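Local coordinates for hypothetical protein (Sebaldella termitidis, PDB 4M1A), which is of unknown function but forms a trimer of alpha/beta subunits and belongs to the DUF1904 family, placed in the same clan as MIF-type proteins, at residues A[73-78]-A[90-94]. Sequence-based numbering, arbitrary orientation.
Sequences IAALFT and TIVFN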
loop_
_atom_site.group_PDB
_atom_site.type_symbol
_atom_site.label_atom_id
_atom_site.label_comp_id
_atom_site.label_asym_id
_atom_site.label_seq_id
_atom_site.Cartn_x
_atom_site.Cartn_y
_atom_site.Cartn_z
ATOM N N ILE A 73 -5.706 19.356 5.987
ATOM C CA ILE A 73 -5.921 18.389 4.874
ATOM C C ILE A 73 -6.941 17.387 5.233
ATOM O O ILE A 73 -7.860 17.098 4.445
ATOM C CB ILE A 73 -4.584 17.789 4.369
ATOM C CG1 ILE A 73 -3.727 18.835 3.755
ATOM C CG2 ILE A 73 -4.826 16.596 3.425
ATOM C CD1 ILE A 73 -2.288 18.385 3.738
ATOM N N ALA A 74 -6.877 16.844 6.452
ATOM C CA ALA A 74 -7.917 15.970 6.869
ATOM C C ALA A 74 -9.328 16.588 6.834
ATOM O O ALA A 74 -10.315 15.913 6.469
ATOM C CB ALA A 74 -7.633 15.448 8.250
ATOM N N ALA A 75 -9.441 17.831 7.312
ATOM C CA ALA A 75 -10.755 18.494 7.317
ATOM C C ALA A 75 -11.274 18.674 5.892
ATOM O O ALA A 75 -12.441 18.425 5.618
ATOM C CB ALA A 75 -10.649 19.839 8.087
ATOM N N LEU A 76 -10.403 19.102 5.004
ATOM C CA LEU A 76 -10.723 19.370 3.601
ATOM C C LEU A 76 -11.225 18.072 2.928
ATOM O O LEU A 76 -12.272 18.028 2.311
ATOM C CB LEU A 76 -9.544 19.883 2.875
ATOM C CG LEU A 76 -9.786 20.209 1.373
ATOM C CD1 LEU A 76 -10.876 21.268 1.136
ATOM C CD2 LEU A 76 -8.492 20.552 0.666
ATOM N N PHE A 77 -10.451 17.004 3.111
ATOM C CA PHE A 77 -10.824 15.738 2.486
ATOM C C PHE A 77 -12.149 15.237 3.011
ATOM O O PHE A 77 -12.994 14.746 2.219
ATOM C CB PHE A 77 -9.707 14.688 2.699
ATOM C CG PHE A 77 -8.470 14.847 1.858
ATOM C CD1 PHE A 77 -8.238 15.872 0.981
ATOM C CD2 PHE A 77 -7.400 13.907 2.015
ATOM C CE1 PHE A 77 -7.074 15.930 0.225
ATOM C CE2 PHE A 77 -6.271 14.012 1.292
ATOM C CZ PHE A 77 -6.063 15.017 0.406
ATOM N N THR A 78 -12.389 15.358 4.308
ATOM C CA THR A 78 -13.562 14.867 4.937
ATOM C C THR A 78 -14.772 15.636 4.475
ATOM O O THR A 78 -15.751 15.041 4.074
ATOM C CB THR A 78 -13.466 14.873 6.450
ATOM O OG1 THR A 78 -12.281 14.099 6.814
ATOM C CG2 THR A 78 -14.676 14.274 7.125
ATOM N N THR A 90 -11.875 7.838 6.263
ATOM C CA THR A 90 -10.680 7.581 7.068
ATOM C C THR A 90 -9.437 8.025 6.314
ATOM O O THR A 90 -9.348 7.803 5.082
ATOM C CB THR A 90 -10.617 6.075 7.445
ATOM O OG1 THR A 90 -11.716 5.831 8.313
ATOM C CG2 THR A 90 -9.327 5.749 8.140
ATOM N N ILE A 91 -8.520 8.728 7.009
ATOM C CA ILE A 91 -7.340 9.308 6.417
ATOM C C ILE A 91 -6.102 8.961 7.216
ATOM O O ILE A 91 -6.112 9.125 8.469
ATOM C CB ILE A 91 -7.430 10.813 6.297
ATOM C CG1 ILE A 91 -8.718 11.203 5.614
ATOM C CG2 ILE A 91 -6.291 11.335 5.440
ATOM C CD1 ILE A 91 -9.014 12.654 5.777
ATOM N N VAL A 92 -5.085 8.388 6.560
ATOM C CA VAL A 92 -3.859 8.085 7.224
ATOM C C VAL A 92 -2.725 8.827 6.565
ATOM O O VAL A 92 -2.577 8.750 5.347
ATOM C CB VAL A 92 -3.616 6.562 7.198
ATOM C CG1 VAL A 92 -2.455 6.248 8.119
ATOM C CG2 VAL A 92 -4.881 5.867 7.710
ATOM N N PHE A 93 -1.894 9.510 7.343
ATOM C CA PHE A 93 -0.713 10.156 6.813
ATOM C C PHE A 93 0.517 9.236 7.046
ATOM O O PHE A 93 0.720 8.765 8.168
ATOM C CB PHE A 93 -0.486 11.491 7.464
ATOM C CG PHE A 93 -1.555 12.529 7.050
ATOM C CD1 PHE A 93 -2.775 12.540 7.647
ATOM C CD2 PHE A 93 -1.293 13.406 6.045
ATOM C CE1 PHE A 93 -3.761 13.456 7.250
ATOM C CE2 PHE A 93 -2.273 14.334 5.641
ATOM C CZ PHE A 93 -3.488 14.308 6.218
ATOM N N ASN A 94 1.320 9.060 6.000
ATOM C CA ASN A 94 2.528 8.160 6.020
ATOM C C ASN A 94 3.754 9.010 5.701
ATOM O O ASN A 94 3.904 9.506 4.610
ATOM C CB ASN A 94 2.369 7.028 5.010
ATOM C CG ASN A 94 1.221 6.058 5.378
ATOM O OD1 ASN A 94 0.244 5.884 4.632
ATOM N ND2 ASN A 94 1.282 5.520 6.595
#
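The CD1 methyl of I91 lodges among A74, F77 and T78, a worked example of how a branched strand residue docks a helix onto a sheet. CG1 lies anti to the carbonyl carbon of I91 (chi1 -51°), and the extended outer chain carries CD1 into the helix surface, where it stands 3.7 Å from A74 CA and 3.8 Å from F77 CB. The methyl meets the F77 ring at its edge, near the ring plane, while I73 CG2 lies over one face of that ring. I73 CG2 also approaches F93, whose CZ is 3.9 Å away. F93 presents its rim to the helix, with I73 CG2 and A74 N both near the ring plane.

Polar atoms close the T78 side of this apolar contact. T78 OG1 bonds back to A74 O at 2.7 Å, tilted 25° from the carbonyl plane, while T78 N reaches the same oxygen from the opposite face. The doubly gripped oxygen lies 3.6 Å from I91 CD1, and T78 OG1 itself touches this methyl at 3.7 Å. A valine in place of T78 would probably leave A74 O with the backbone bond alone from this residue.

Helix 67-82 runs roughly antiparallel to strand 89-95 within a beta-alpha-beta unit begun by strand 56-62. L25 of helix 21-29 packs on I73 and F77, and W62 meets the F93 ring. Beyond T90, I91 and V92, an antiparallel strand of a second subunit continues the sheet across the trimer interface, where Y102 of that subunit packs on A74.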